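Local coordinates for lipoprotein (Mycoplasma mycoides subsp. capri, PDB 7ADK), which is a mycoplasmal lipoprotein of the DUF31 peptidase family in the PA clan, probably a protease and likely acting on host immunoglobulins, at residues D270-N275 against F662-N667; A284-N289 against Y633-P638; T465-E470 against S484-F489. One frame throughout, in Å; residues are numbered along the deposited sequence.

Overall arrangement
The three contacts form a compact triangle: about 9 Å separates the centres of interactions 1 and 2, about 11 Å those of interactions 2 and 3, and about 14 Å those of interactions 1 and 3, which still touch directly, L664 CD2 packing on L467 CD2 at 3.8 Å. Along the chain they are nested, 465-470/484-489 inside 284-289/633-638 inside 270-275/662-667. Interaction 3 pairs neighbouring strands of the large antiparallel sheet. N289 N, at the start of strand 289-293, probably bonds to T465 O, which carries interaction 2 into that sheet. A probable bond from S663 N to P638 O joins interactions 1 and 2. The loop leading into strand 289-293 and two distant loops of the peptidase region are thus packed around one sheet.

Interaction 1: residues D270-N275 against F662-N667; sequences DSLGRN and FSLWIN
D270 OD2 is hydrogen-bonded to Y673 OH, which holds the carboxylate beside S663, where OD1 makes only a loose approach, 4.4 Å from S663 CB. The carboxylate lies there although its CB points away from 662-667, because CG stands beside the backbone N (chi1 -62°) and brings the group back. S663 OG is likewise committed elsewhere, to D643 OD2. The two loops run in nearly the same direction, yet exchange no hydrogen bonds; D270 N and L664 O remain 4.1 Å apart. Packing makes the join instead. L664 points toward 270-275, and its CD2 meets CD2 of L272 at 3.8 Å, the two side chains crossing at about a right angle. L272 also touches A278 and I634, so this pair lies within a larger apolar patch. Further along, I666 sends an extended chain, CG1 opposite the backbone N (chi1 174°), to lay CD1 over the backbone between S271 O and G273 N, 4.1 Å from the latter. D270 and L272 use their backbones to bond with F477 and G474. One leucine pair and the I666 methyl thus make a small buried packing contact, while D270 and S663 find polar partners in Y673 and D643; the loops probably owe much of their position to these surroundings.

Interaction 2: residues A284-N289 against Y633-P638; sequences ARTLPN and YIVGYP
Y637 supplies the hydrogen bond of this contact, its OH donating to L287 O at 2.9 Å. The donor sits 32° off the carbonyl plane, an oblique approach. A CH-pi contact comes from N289, whose CB lies over one face of the same ring, 3.7 Å from its centroid and displaced toward the rim. With CG opposite the backbone N (chi1 175°), the N289 amide continues past the ring toward Y637 CB, which is 3.7 Å from N289 CG, and lies only 15° from parallel to the ring plane. The end of that amide is occupied too: ND2 is hydrogen-bonded to N480 OD1. Van der Waals packing joins T286 to V635, with T286 CG2 3.6 Å from V635 CB. T286, the centre of an inverse gamma turn, gives its OG1 to V281 O, while V635 O is bonded to Y752 OH. Strand 761-765 touches both T286 and V635 through S762. The Y637 ring is therefore fixed at its hydroxyl and on one face, and its hydroxyl gives a buried carbonyl, L287 O, a hydrogen-bond partner just before strand 289-293, tying the entry of that strand to the 633-638 loop.

Interaction 3: residues T465-E470 against S484-F489; sequences TRLNSE and SNFTKF
Strands 461-467 and 486-493 are antiparallel neighbours in the large sheet, successive in the chain and joined by a long loop, and this contact takes in the ends nearest that loop. R466 and T487 are the hydrogen-bonded pair: R466 N donates to T487 O at 2.9 Å, and T487 N to R466 O at 3.0 Å. T487 O also accepts from T465 OG1, which comes from above the carbonyl plane and itself bonds to N480 ND2, so two donors from one strand grip this oxygen. Beyond the strand end, N468 N continues the ladder to N485 O at 3.0 Å, almost straight (174°). The N468 amide turns back across T487, and ND2 donates to T487 OG1 at 3.3 Å. L467 and F486 share one side of the sheet with T465 and K488; there L467 CD1 sits over the F486 ring, 4.2 Å from its centroid. T465 CB packs against K488 CB at 3.6 Å, while the lysine runs on, extended, to a salt bridge with E291. On the other side, the R466 chain bends at chi2 (113°), and the CE1 edge of F489 points at one face of the guanidinium, toward its rim, the planes 66° apart. Backbone carbonyls of I582 and K581 take NE and NH1. S484 OG, in the loop, is hydrogen-bonded to an acidic side chain of a different protein's chain. This antiparallel strand pair in a curled sheet is consistent with the beta-barrel architecture of PA-clan peptidases.

Interaction 1: residues D270-N275 against F662-N667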
ATOM      1  N   ASP B 270      -1.775   8.749   1.429  1.00 58.22           N
ATOM      2  CA  ASP B 270      -3.196   8.339   1.447  1.00 58.22           C
ATOM      3  C   ASP B 270      -3.976   9.108   2.523  1.00 58.22           C
ATOM      4  O   ASP B 270      -5.136   8.814   2.759  1.00 58.22           O
ATOM      5  CB  ASP B 270      -3.371   6.812   1.640  1.00 58.22           C
ATOM      6  CG  ASP B 270      -2.811   5.825   0.593  1.00 58.22           C
ATOM      7  OD1 ASP B 270      -3.001   6.026  -0.624  1.00 58.22           O
ATOM      8  OD2 ASP B 270      -2.245   4.783   1.008  1.00 58.22           O
ATOM      9  N   SER B 271      -3.337  10.062   3.201  1.00 59.09           N
ATOM     10  CA  SER B 271      -3.816  10.714   4.423  1.00 59.09           C
ATOM     11  C   SER B 271      -4.084  12.201   4.192  1.00 59.09           C
ATOM     12  O   SER B 271      -3.417  12.813   3.372  1.00 59.09           O
ATOM     13  CB  SER B 271      -2.788  10.515   5.535  1.00 59.09           C
ATOM     14  OG  SER B 271      -3.329  10.956   6.754  1.00 59.09           O
ATOM     15  N   LEU B 272      -5.061  12.781   4.889  1.00 61.14           N
ATOM     16  CA  LEU B 272      -5.422  14.206   4.826  1.00 61.14           C
ATOM     17  C   LEU B 272      -5.033  14.929   6.122  1.00 61.14           C
ATOM     18  O   LEU B 272      -5.559  14.605   7.176  1.00 61.14           O
ATOM     19  CB  LEU B 272      -6.941  14.361   4.642  1.00 61.14           C
ATOM     20  CG  LEU B 272      -7.557  13.619   3.455  1.00 61.14           C
ATOM     21  CD1 LEU B 272      -9.064  13.860   3.439  1.00 61.14           C
ATOM     22  CD2 LEU B 272      -6.922  14.036   2.139  1.00 61.14           C
ATOM     23  N   GLY B 273      -4.190  15.955   6.064  1.00 63.79           N
ATOM     24  CA  GLY B 273      -3.827  16.727   7.255  1.00 63.79           C
ATOM     25  C   GLY B 273      -4.927  17.652   7.800  1.00 63.79           C
ATOM     26  O   GLY B 273      -5.182  17.633   8.999  1.00 63.79           O
ATOM     27  N   ARG B 274      -5.564  18.468   6.949  1.00 68.40           N
ATOM     28  CA  ARG B 274      -6.444  19.596   7.328  1.00 68.40           C
ATOM     29  C   ARG B 274      -7.447  19.970   6.236  1.00 68.40           C
ATOM     30  O   ARG B 274      -7.291  19.565   5.091  1.00 68.40           O
ATOM     31  CB  ARG B 274      -5.616  20.837   7.757  1.00 68.40           C
ATOM     32  CG  ARG B 274      -4.893  21.567   6.611  1.00 68.40           C
ATOM     33  CD  ARG B 274      -4.495  22.991   6.980  1.00 68.40           C
ATOM     34  NE  ARG B 274      -3.849  23.723   5.869  1.00 68.40           N
ATOM     35  CZ  ARG B 274      -3.407  24.970   5.905  1.00 68.40           C
ATOM     36  NH1 ARG B 274      -2.944  25.562   4.852  1.00 68.40           N
ATOM     37  NH2 ARG B 274      -3.369  25.685   6.979  1.00 68.40           N
ATOM     38  N   ASN B 275      -8.435  20.794   6.571  1.00 70.64           N
ATOM     39  CA  ASN B 275      -9.561  21.117   5.689  1.00 70.64           C
ATOM     40  C   ASN B 275      -9.155  21.871   4.410  1.00 70.64           C
ATOM     41  O   ASN B 275      -9.684  21.636   3.333  1.00 70.64           O
ATOM     42  CB  ASN B 275     -10.594  21.887   6.522  1.00 70.64           C
ATOM     43  CG  ASN B 275     -11.968  21.843   5.890  1.00 70.64           C
ATOM     44  OD1 ASN B 275     -12.250  22.460   4.878  1.00 70.64           O
ATOM     45  ND2 ASN B 275     -12.886  21.122   6.480  1.00 70.64           N
ATOM     46  N   PHE B 662      -3.647   3.872  -8.524  1.00 54.30           N
ATOM     47  CA  PHE B 662      -3.129   5.198  -8.193  1.00 54.30           C
ATOM     48  C   PHE B 662      -3.242   5.519  -6.698  1.00 54.30           C
ATOM     49  O   PHE B 662      -4.010   4.908  -5.954  1.00 54.30           O
ATOM     50  CB  PHE B 662      -3.854   6.276  -9.005  1.00 54.30           C
ATOM     51  CG  PHE B 662      -3.785   6.130 -10.505  1.00 54.30           C
ATOM     52  CD1 PHE B 662      -2.908   6.929 -11.248  1.00 54.30           C
ATOM     53  CD2 PHE B 662      -4.649   5.248 -11.174  1.00 54.30           C
ATOM     54  CE1 PHE B 662      -2.871   6.828 -12.647  1.00 54.30           C
ATOM     55  CE2 PHE B 662      -4.597   5.127 -12.568  1.00 54.30           C
ATOM     56  CZ  PHE B 662      -3.707   5.919 -13.305  1.00 54.30           C
ATOM     57  N   SER B 663      -2.477   6.524  -6.261  1.00 54.48           N
ATOM     58  CA  SER B 663      -2.387   7.024  -4.877  1.00 54.48           C
ATOM     59  C   SER B 663      -2.863   8.480  -4.766  1.00 54.48           C
ATOM     60  O   SER B 663      -2.771   9.208  -5.741  1.00 54.48           O
ATOM     61  CB  SER B 663      -0.941   6.971  -4.393  1.00 54.48           C
ATOM     62  OG  SER B 663      -0.377   5.692  -4.535  1.00 54.48           O
ATOM     63  N   LEU B 664      -3.325   8.947  -3.601  1.00 55.39           N
ATOM     64  CA  LEU B 664      -3.694  10.349  -3.326  1.00 55.39           C
ATOM     65  C   LEU B 664      -2.526  11.123  -2.689  1.00 55.39           C
ATOM     66  O   LEU B 664      -2.557  11.469  -1.511  1.00 55.39           O
ATOM     67  CB  LEU B 664      -4.967  10.371  -2.460  1.00 55.39           C
ATOM     68  CG  LEU B 664      -5.511  11.783  -2.130  1.00 55.39           C
ATOM     69  CD1 LEU B 664      -6.431  12.316  -3.210  1.00 55.39           C
ATOM     70  CD2 LEU B 664      -6.300  11.741  -0.836  1.00 55.39           C
ATOM     71  N   TRP B 665      -1.466  11.372  -3.459  1.00 54.79           N
ATOM     72  CA  TRP B 665      -0.239  12.027  -2.976  1.00 54.79           C
ATOM     73  C   TRP B 665      -0.479  13.478  -2.510  1.00 54.79           C
ATOM     74  O   TRP B 665      -1.402  14.163  -2.929  1.00 54.79           O
ATOM     75  CB  TRP B 665       0.877  11.920  -4.025  1.00 54.79           C
ATOM     76  CG  TRP B 665       2.272  11.668  -3.527  1.00 54.79           C
ATOM     77  CD1 TRP B 665       3.185  12.604  -3.193  1.00 54.79           C
ATOM     78  CD2 TRP B 665       2.954  10.391  -3.324  1.00 54.79           C
ATOM     79  NE1 TRP B 665       4.347  11.999  -2.786  1.00 54.79           N
ATOM     80  CE2 TRP B 665       4.250  10.639  -2.807  1.00 54.79           C
ATOM     81  CE3 TRP B 665       2.623   9.044  -3.554  1.00 54.79           C
ATOM     82  CZ2 TRP B 665       5.130   9.625  -2.442  1.00 54.79           C
ATOM     83  CZ3 TRP B 665       3.505   8.008  -3.209  1.00 54.79           C
ATOM     84  CH2 TRP B 665       4.743   8.293  -2.627  1.00 54.79           C
ATOM     85  N   ILE B 666       0.346  13.915  -1.575  1.00 57.24           N
ATOM     86  CA  ILE B 666       0.197  15.099  -0.723  1.00 57.24           C
ATOM     87  C   ILE B 666       1.539  15.834  -0.646  1.00 57.24           C
ATOM     88  O   ILE B 666       2.422  15.612  -1.457  1.00 57.24           O
ATOM     89  CB  ILE B 666      -0.556  14.701   0.596  1.00 57.24           C
ATOM     90  CG1 ILE B 666      -0.711  15.767   1.709  1.00 57.24           C
ATOM     91  CG2 ILE B 666      -0.166  13.356   1.207  1.00 57.24           C
ATOM     92  CD1 ILE B 666      -1.652  15.376   2.857  1.00 57.24           C
ATOM     93  N   ASN B 667       1.679  16.739   0.302  1.00 62.33           N
ATOM     94  CA  ASN B 667       2.819  17.581   0.613  1.00 62.33           C
ATOM     95  C   ASN B 667       2.891  17.635   2.139  1.00 62.33           C
ATOM     96  O   ASN B 667       2.216  18.463   2.759  1.00 62.33           O
ATOM     97  CB  ASN B 667       2.485  18.933  -0.009  1.00 62.33           C
ATOM     98  CG  ASN B 667       3.533  19.985   0.217  1.00 62.33           C
ATOM     99  OD1 ASN B 667       4.723  19.723   0.184  1.00 62.33           O
ATOM    100  ND2 ASN B 667       3.141  21.229   0.370  1.00 62.33           N
TER

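Interaction 2: residues A284-N289 against Y633-P638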
ATOM      1  N   ALA B 284     -13.287  17.499  -3.880  1.00 63.61           N
ATOM      2  CA  ALA B 284     -14.092  18.501  -4.568  1.00 63.61           C
ATOM      3  C   ALA B 284     -13.433  19.307  -5.697  1.00 63.61           C
ATOM      4  O   ALA B 284     -14.118  19.562  -6.671  1.00 63.61           O
ATOM      5  CB  ALA B 284     -14.861  19.371  -3.592  1.00 63.61           C
ATOM      6  N   ARG B 285     -12.169  19.717  -5.613  1.00 63.10           N
ATOM      7  CA  ARG B 285     -11.604  20.712  -6.531  1.00 63.10           C
ATOM      8  C   ARG B 285     -10.538  20.140  -7.444  1.00 63.10           C
ATOM      9  O   ARG B 285     -10.679  20.220  -8.661  1.00 63.10           O
ATOM     10  CB  ARG B 285     -11.098  21.948  -5.774  1.00 63.10           C
ATOM     11  CG  ARG B 285     -12.117  22.586  -4.832  1.00 63.10           C
ATOM     12  CD  ARG B 285     -13.334  23.204  -5.493  1.00 63.10           C
ATOM     13  NE  ARG B 285     -14.228  23.736  -4.450  1.00 63.10           N
ATOM     14  CZ  ARG B 285     -15.299  23.140  -3.958  1.00 63.10           C
ATOM     15  NH1 ARG B 285     -16.065  22.365  -4.660  1.00 63.10           N
ATOM     16  NH2 ARG B 285     -15.628  23.297  -2.716  1.00 63.10           N
ATOM     17  N   THR B 286      -9.488  19.537  -6.907  1.00 60.59           N
ATOM     18  CA  THR B 286      -8.477  18.820  -7.707  1.00 60.59           C
ATOM     19  C   THR B 286      -8.990  17.445  -8.054  1.00 60.59           C
ATOM     20  O   THR B 286      -8.362  16.423  -7.794  1.00 60.59           O
ATOM     21  CB  THR B 286      -7.097  18.753  -7.075  1.00 60.59           C
ATOM     22  OG1 THR B 286      -6.806  20.045  -6.622  1.00 60.59           O
ATOM     23  CG2 THR B 286      -6.053  18.359  -8.121  1.00 60.59           C
ATOM     24  N   LEU B 287     -10.233  17.440  -8.519  1.00 60.11           N
ATOM     25  CA  LEU B 287     -11.088  16.293  -8.419  1.00 60.11           C
ATOM     26  C   LEU B 287     -10.467  15.129  -9.184  1.00 60.11           C
ATOM     27  O   LEU B 287     -10.221  14.105  -8.537  1.00 60.11           O
ATOM     28  CB  LEU B 287     -12.581  16.680  -8.663  1.00 60.11           C
ATOM     29  CG  LEU B 287     -13.136  17.056 -10.053  1.00 60.11           C
ATOM     30  CD1 LEU B 287     -13.609  15.836 -10.837  1.00 60.11           C
ATOM     31  CD2 LEU B 287     -14.361  17.939  -9.911  1.00 60.11           C
ATOM     32  N   PRO B 288     -10.145  15.231 -10.487  1.00 55.93           N
ATOM     33  CA  PRO B 288      -9.986  14.050 -11.265  1.00 55.93           C
ATOM     34  C   PRO B 288      -8.532  13.636 -11.456  1.00 55.93           C
ATOM     35  O   PRO B 288      -7.697  14.358 -12.011  1.00 55.93           O
ATOM     36  CB  PRO B 288     -10.671  14.362 -12.582  1.00 55.93           C
ATOM     37  CG  PRO B 288     -10.657  15.876 -12.716  1.00 55.93           C
ATOM     38  CD  PRO B 288     -10.057  16.356 -11.395  1.00 55.93           C
ATOM     39  N   ASN B 289      -8.257  12.428 -11.005  1.00 54.99           N
ATOM     40  CA  ASN B 289      -7.236  11.596 -11.584  1.00 54.99           C
ATOM     41  C   ASN B 289      -7.857  11.228 -12.938  1.00 54.99           C
ATOM     42  O   ASN B 289      -8.960  10.688 -12.972  1.00 54.99           O
ATOM     43  CB  ASN B 289      -7.099  10.376 -10.677  1.00 54.99           C
ATOM     44  CG  ASN B 289      -6.160   9.308 -11.180  1.00 54.99           C
ATOM     45  OD1 ASN B 289      -5.422   9.472 -12.130  1.00 54.99           O
ATOM     46  ND2 ASN B 289      -6.148   8.176 -10.533  1.00 54.99           N
ATOM     47  N   TYR B 633      -0.581  21.185  -1.814  1.00 63.06           N
ATOM     48  CA  TYR B 633      -0.738  20.329  -2.972  1.00 63.06           C
ATOM     49  C   TYR B 633      -1.168  18.894  -2.624  1.00 63.06           C
ATOM     50  O   TYR B 633      -0.466  17.947  -2.952  1.00 63.06           O
ATOM     51  CB  TYR B 633       0.422  20.472  -4.002  1.00 63.06           C
ATOM     52  CG  TYR B 633       1.803  20.817  -3.523  1.00 63.06           C
ATOM     53  CD1 TYR B 633       2.180  22.147  -3.314  1.00 63.06           C
ATOM     54  CD2 TYR B 633       2.734  19.801  -3.338  1.00 63.06           C
ATOM     55  CE1 TYR B 633       3.466  22.450  -2.830  1.00 63.06           C
ATOM     56  CE2 TYR B 633       3.966  20.097  -2.751  1.00 63.06           C
ATOM     57  CZ  TYR B 633       4.324  21.417  -2.443  1.00 63.06           C
ATOM     58  OH  TYR B 633       5.411  21.673  -1.656  1.00 63.06           O
ATOM     59  N   ILE B 634      -2.340  18.709  -1.974  1.00 60.47           N
ATOM     60  CA  ILE B 634      -3.106  17.449  -2.163  1.00 60.47           C
ATOM     61  C   ILE B 634      -3.714  17.568  -3.525  1.00 60.47           C
ATOM     62  O   ILE B 634      -4.851  17.963  -3.729  1.00 60.47           O
ATOM     63  CB  ILE B 634      -4.231  17.077  -1.178  1.00 60.47           C
ATOM     64  CG1 ILE B 634      -3.635  16.939   0.210  1.00 60.47           C
ATOM     65  CG2 ILE B 634      -4.853  15.714  -1.570  1.00 60.47           C
ATOM     66  CD1 ILE B 634      -4.621  16.398   1.248  1.00 60.47           C
ATOM     67  N   VAL B 635      -2.863  17.265  -4.456  1.00 61.08           N
ATOM     68  CA  VAL B 635      -3.116  17.253  -5.869  1.00 61.08           C
ATOM     69  C   VAL B 635      -2.206  16.205  -6.428  1.00 61.08           C
ATOM     70  O   VAL B 635      -1.240  15.781  -5.794  1.00 61.08           O
ATOM     71  CB  VAL B 635      -2.837  18.601  -6.542  1.00 61.08           C
ATOM     72  CG1 VAL B 635      -3.875  19.672  -6.221  1.00 61.08           C
ATOM     73  CG2 VAL B 635      -1.504  19.146  -6.094  1.00 61.08           C
ATOM     74  N   GLY B 636      -2.514  15.786  -7.636  1.00 59.36           N
ATOM     75  CA  GLY B 636      -1.764  14.728  -8.259  1.00 59.36           C
ATOM     76  C   GLY B 636      -2.149  13.374  -7.704  1.00 59.36           C
ATOM     77  O   GLY B 636      -2.260  13.146  -6.504  1.00 59.36           O
ATOM     78  N   TYR B 637      -2.289  12.449  -8.633  1.00 54.32           N
ATOM     79  CA  TYR B 637      -2.396  11.039  -8.345  1.00 54.32           C
ATOM     80  C   TYR B 637      -1.288  10.337  -9.128  1.00 54.32           C
ATOM     81  O   TYR B 637      -1.440  10.106 -10.328  1.00 54.32           O
ATOM     82  CB  TYR B 637      -3.806  10.558  -8.686  1.00 54.32           C
ATOM     83  CG  TYR B 637      -4.945  11.275  -7.986  1.00 54.32           C
ATOM     84  CD1 TYR B 637      -5.447  12.482  -8.507  1.00 54.32           C
ATOM     85  CD2 TYR B 637      -5.605  10.660  -6.912  1.00 54.32           C
ATOM     86  CE1 TYR B 637      -6.631  13.044  -7.998  1.00 54.32           C
ATOM     87  CE2 TYR B 637      -6.794  11.213  -6.409  1.00 54.32           C
ATOM     88  CZ  TYR B 637      -7.324  12.394  -6.962  1.00 54.32           C
ATOM     89  OH  TYR B 637      -8.528  12.858  -6.544  1.00 54.32           O
ATOM     90  N   PRO B 638      -0.131  10.046  -8.532  1.00 54.82           N
ATOM     91  CA  PRO B 638       0.853   9.204  -9.182  1.00 54.82           C
ATOM     92  C   PRO B 638       0.341   7.765  -9.267  1.00 54.82           C
ATOM     93  O   PRO B 638      -0.469   7.334  -8.449  1.00 54.82           O
ATOM     94  CB  PRO B 638       2.113   9.348  -8.345  1.00 54.82           C
ATOM     95  CG  PRO B 638       1.594   9.670  -6.951  1.00 54.82           C
ATOM     96  CD  PRO B 638       0.286  10.406  -7.193  1.00 54.82           C
TER

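Interaction 3: residues T465-E470 against S484-F489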
ATOM      1  N   THR B 465     -11.617  10.014 -12.145  1.00 57.68           N
ATOM      2  CA  THR B 465     -11.762   9.455 -10.784  1.00 57.68           C
ATOM      3  C   THR B 465     -11.369  10.442  -9.704  1.00 57.68           C
ATOM      4  O   THR B 465     -10.281  11.004  -9.716  1.00 57.68           O
ATOM      5  CB  THR B 465     -11.174   8.047 -10.586  1.00 57.68           C
ATOM      6  OG1 THR B 465     -11.456   7.572  -9.285  1.00 57.68           O
ATOM      7  CG2 THR B 465      -9.683   7.858 -10.740  1.00 57.68           C
ATOM      8  N   ARG B 466     -12.287  10.661  -8.768  1.00 56.66           N
ATOM      9  CA  ARG B 466     -12.231  11.759  -7.806  1.00 56.66           C
ATOM     10  C   ARG B 466     -12.748  11.370  -6.434  1.00 56.66           C
ATOM     11  O   ARG B 466     -13.673  10.572  -6.329  1.00 56.66           O
ATOM     12  CB  ARG B 466     -13.003  12.954  -8.386  1.00 56.66           C
ATOM     13  CG  ARG B 466     -14.473  12.698  -8.734  1.00 56.66           C
ATOM     14  CD  ARG B 466     -15.351  13.500  -7.798  1.00 56.66           C
ATOM     15  NE  ARG B 466     -16.722  13.015  -7.777  1.00 56.66           N
ATOM     16  CZ  ARG B 466     -17.184  12.068  -6.999  1.00 56.66           C
ATOM     17  NH1 ARG B 466     -18.455  11.941  -6.837  1.00 56.66           N
ATOM     18  NH2 ARG B 466     -16.414  11.238  -6.370  1.00 56.66           N
ATOM     19  N   LEU B 467     -12.151  11.944  -5.398  1.00 57.44           N
ATOM     20  CA  LEU B 467     -12.526  11.790  -3.989  1.00 57.44           C
ATOM     21  C   LEU B 467     -13.867  12.485  -3.736  1.00 57.44           C
ATOM     22  O   LEU B 467     -14.013  13.647  -4.121  1.00 57.44           O
ATOM     23  CB  LEU B 467     -11.361  12.392  -3.184  1.00 57.44           C
ATOM     24  CG  LEU B 467     -11.351  12.172  -1.670  1.00 57.44           C
ATOM     25  CD1 LEU B 467     -11.483  10.703  -1.292  1.00 57.44           C
ATOM     26  CD2 LEU B 467     -10.018  12.647  -1.098  1.00 57.44           C
ATOM     27  N   ASN B 468     -14.862  11.793  -3.180  1.00 62.86           N
ATOM     28  CA  ASN B 468     -16.177  12.396  -2.991  1.00 62.86           C
ATOM     29  C   ASN B 468     -16.203  13.396  -1.831  1.00 62.86           C
ATOM     30  O   ASN B 468     -15.517  13.235  -0.823  1.00 62.86           O
ATOM     31  CB  ASN B 468     -17.352  11.395  -2.998  1.00 62.86           C
ATOM     32  CG  ASN B 468     -17.240  10.089  -2.248  1.00 62.86           C
ATOM     33  OD1 ASN B 468     -16.973  10.036  -1.062  1.00 62.86           O
ATOM     34  ND2 ASN B 468     -17.527   8.988  -2.888  1.00 62.86           N
ATOM     35  N   SER B 469     -17.005  14.448  -1.987  1.00 66.51           N
ATOM     36  CA  SER B 469     -17.123  15.568  -1.054  1.00 66.51           C
ATOM     37  C   SER B 469     -17.532  15.184   0.372  1.00 66.51           C
ATOM     38  O   SER B 469     -17.259  15.904   1.324  1.00 66.51           O
ATOM     39  CB  SER B 469     -18.106  16.573  -1.636  1.00 66.51           C
ATOM     40  OG  SER B 469     -19.435  16.112  -1.585  1.00 66.51           O
ATOM     41  N   GLU B 470     -18.174  14.038   0.521  1.00 69.65           N
ATOM     42  CA  GLU B 470     -18.703  13.466   1.752  1.00 69.65           C
ATOM     43  C   GLU B 470     -17.625  13.081   2.783  1.00 69.65           C
ATOM     44  O   GLU B 470     -17.919  13.022   3.976  1.00 69.65           O
ATOM     45  CB  GLU B 470     -19.548  12.245   1.353  1.00 69.65           C
ATOM     46  CG  GLU B 470     -20.787  12.570   0.499  1.00 69.65           C
ATOM     47  CD  GLU B 470     -20.559  12.577  -1.025  1.00 69.65           C
ATOM     48  OE1 GLU B 470     -21.019  11.636  -1.704  1.00 69.65           O
ATOM     49  OE2 GLU B 470     -19.953  13.527  -1.566  1.00 69.65           O
ATOM     50  N   SER B 484     -13.741   2.937  -1.695  1.00 60.46           N
ATOM     51  CA  SER B 484     -15.106   3.370  -2.028  1.00 60.46           C
ATOM     52  C   SER B 484     -15.378   4.863  -1.792  1.00 60.46           C
ATOM     53  O   SER B 484     -16.401   5.375  -2.237  1.00 60.46           O
ATOM     54  CB  SER B 484     -16.119   2.509  -1.269  1.00 60.46           C
ATOM     55  OG  SER B 484     -15.787   2.521   0.066  1.00 60.46           O
ATOM     56  N   ASN B 485     -14.470   5.599  -1.147  1.00 57.95           N
ATOM     57  CA  ASN B 485     -14.513   7.055  -1.059  1.00 57.95           C
ATOM     58  C   ASN B 485     -14.078   7.758  -2.353  1.00 57.95           C
ATOM     59  O   ASN B 485     -14.304   8.953  -2.512  1.00 57.95           O
ATOM     60  CB  ASN B 485     -13.677   7.506   0.134  1.00 57.95           C
ATOM     61  CG  ASN B 485     -14.241   7.041   1.458  1.00 57.95           C
ATOM     62  OD1 ASN B 485     -15.205   7.560   1.982  1.00 57.95           O
ATOM     63  ND2 ASN B 485     -13.664   6.042   2.055  1.00 57.95           N
ATOM     64  N   PHE B 486     -13.474   7.052  -3.307  1.00 55.29           N
ATOM     65  CA  PHE B 486     -13.369   7.534  -4.680  1.00 55.29           C
ATOM     66  C   PHE B 486     -14.578   7.079  -5.492  1.00 55.29           C
ATOM     67  O   PHE B 486     -15.105   5.974  -5.327  1.00 55.29           O
ATOM     68  CB  PHE B 486     -12.063   7.083  -5.345  1.00 55.29           C
ATOM     69  CG  PHE B 486     -10.817   7.558  -4.634  1.00 55.29           C
ATOM     70  CD1 PHE B 486     -10.379   8.884  -4.767  1.00 55.29           C
ATOM     71  CD2 PHE B 486     -10.107   6.678  -3.811  1.00 55.29           C
ATOM     72  CE1 PHE B 486      -9.289   9.344  -4.015  1.00 55.29           C
ATOM     73  CE2 PHE B 486      -9.004   7.127  -3.066  1.00 55.29           C
ATOM     74  CZ  PHE B 486      -8.610   8.471  -3.151  1.00 55.29           C
ATOM     75  N   THR B 487     -14.969   7.908  -6.447  1.00 60.20           N
ATOM     76  CA  THR B 487     -15.881   7.522  -7.524  1.00 60.20           C
ATOM     77  C   THR B 487     -15.180   7.791  -8.843  1.00 60.20           C
ATOM     78  O   THR B 487     -14.318   8.663  -8.938  1.00 60.20           O
ATOM     79  CB  THR B 487     -17.248   8.224  -7.449  1.00 60.20           C
ATOM     80  OG1 THR B 487     -17.698   8.374  -6.118  1.00 60.20           O
ATOM     81  CG2 THR B 487     -18.333   7.463  -8.190  1.00 60.20           C
ATOM     82  N   LYS B 488     -15.503   7.001  -9.860  1.00 59.16           N
ATOM     83  CA  LYS B 488     -14.929   7.086 -11.200  1.00 59.16           C
ATOM     84  C   LYS B 488     -16.047   7.135 -12.226  1.00 59.16           C
ATOM     85  O   LYS B 488     -16.991   6.363 -12.134  1.00 59.16           O
ATOM     86  CB  LYS B 488     -13.966   5.905 -11.373  1.00 59.16           C
ATOM     87  CG  LYS B 488     -13.352   5.783 -12.768  1.00 59.16           C
ATOM     88  CD  LYS B 488     -12.183   4.790 -12.750  1.00 59.16           C
ATOM     89  CE  LYS B 488     -11.737   4.451 -14.173  1.00 59.16           C
ATOM     90  NZ  LYS B 488     -10.410   3.787 -14.212  1.00 59.16           N
ATOM     91  N   PHE B 489     -15.928   8.021 -13.200  1.00 59.79           N
ATOM     92  CA  PHE B 489     -16.889   8.208 -14.280  1.00 59.79           C
ATOM     93  C   PHE B 489     -16.162   8.010 -15.600  1.00 59.79           C
ATOM     94  O   PHE B 489     -15.285   8.798 -15.924  1.00 59.79           O
ATOM     95  CB  PHE B 489     -17.518   9.607 -14.179  1.00 59.79           C
ATOM     96  CG  PHE B 489     -18.148   9.885 -12.835  1.00 59.79           C
ATOM     97  CD1 PHE B 489     -17.363  10.366 -11.777  1.00 59.79           C
ATOM     98  CD2 PHE B 489     -19.499   9.594 -12.620  1.00 59.79           C
ATOM     99  CE1 PHE B 489     -17.908  10.506 -10.499  1.00 59.79           C
ATOM    100  CE2 PHE B 489     -20.049   9.754 -11.345  1.00 59.79           C
ATOM    101  CZ  PHE B 489     -19.252  10.192 -10.280  1.00 59.79           C
TER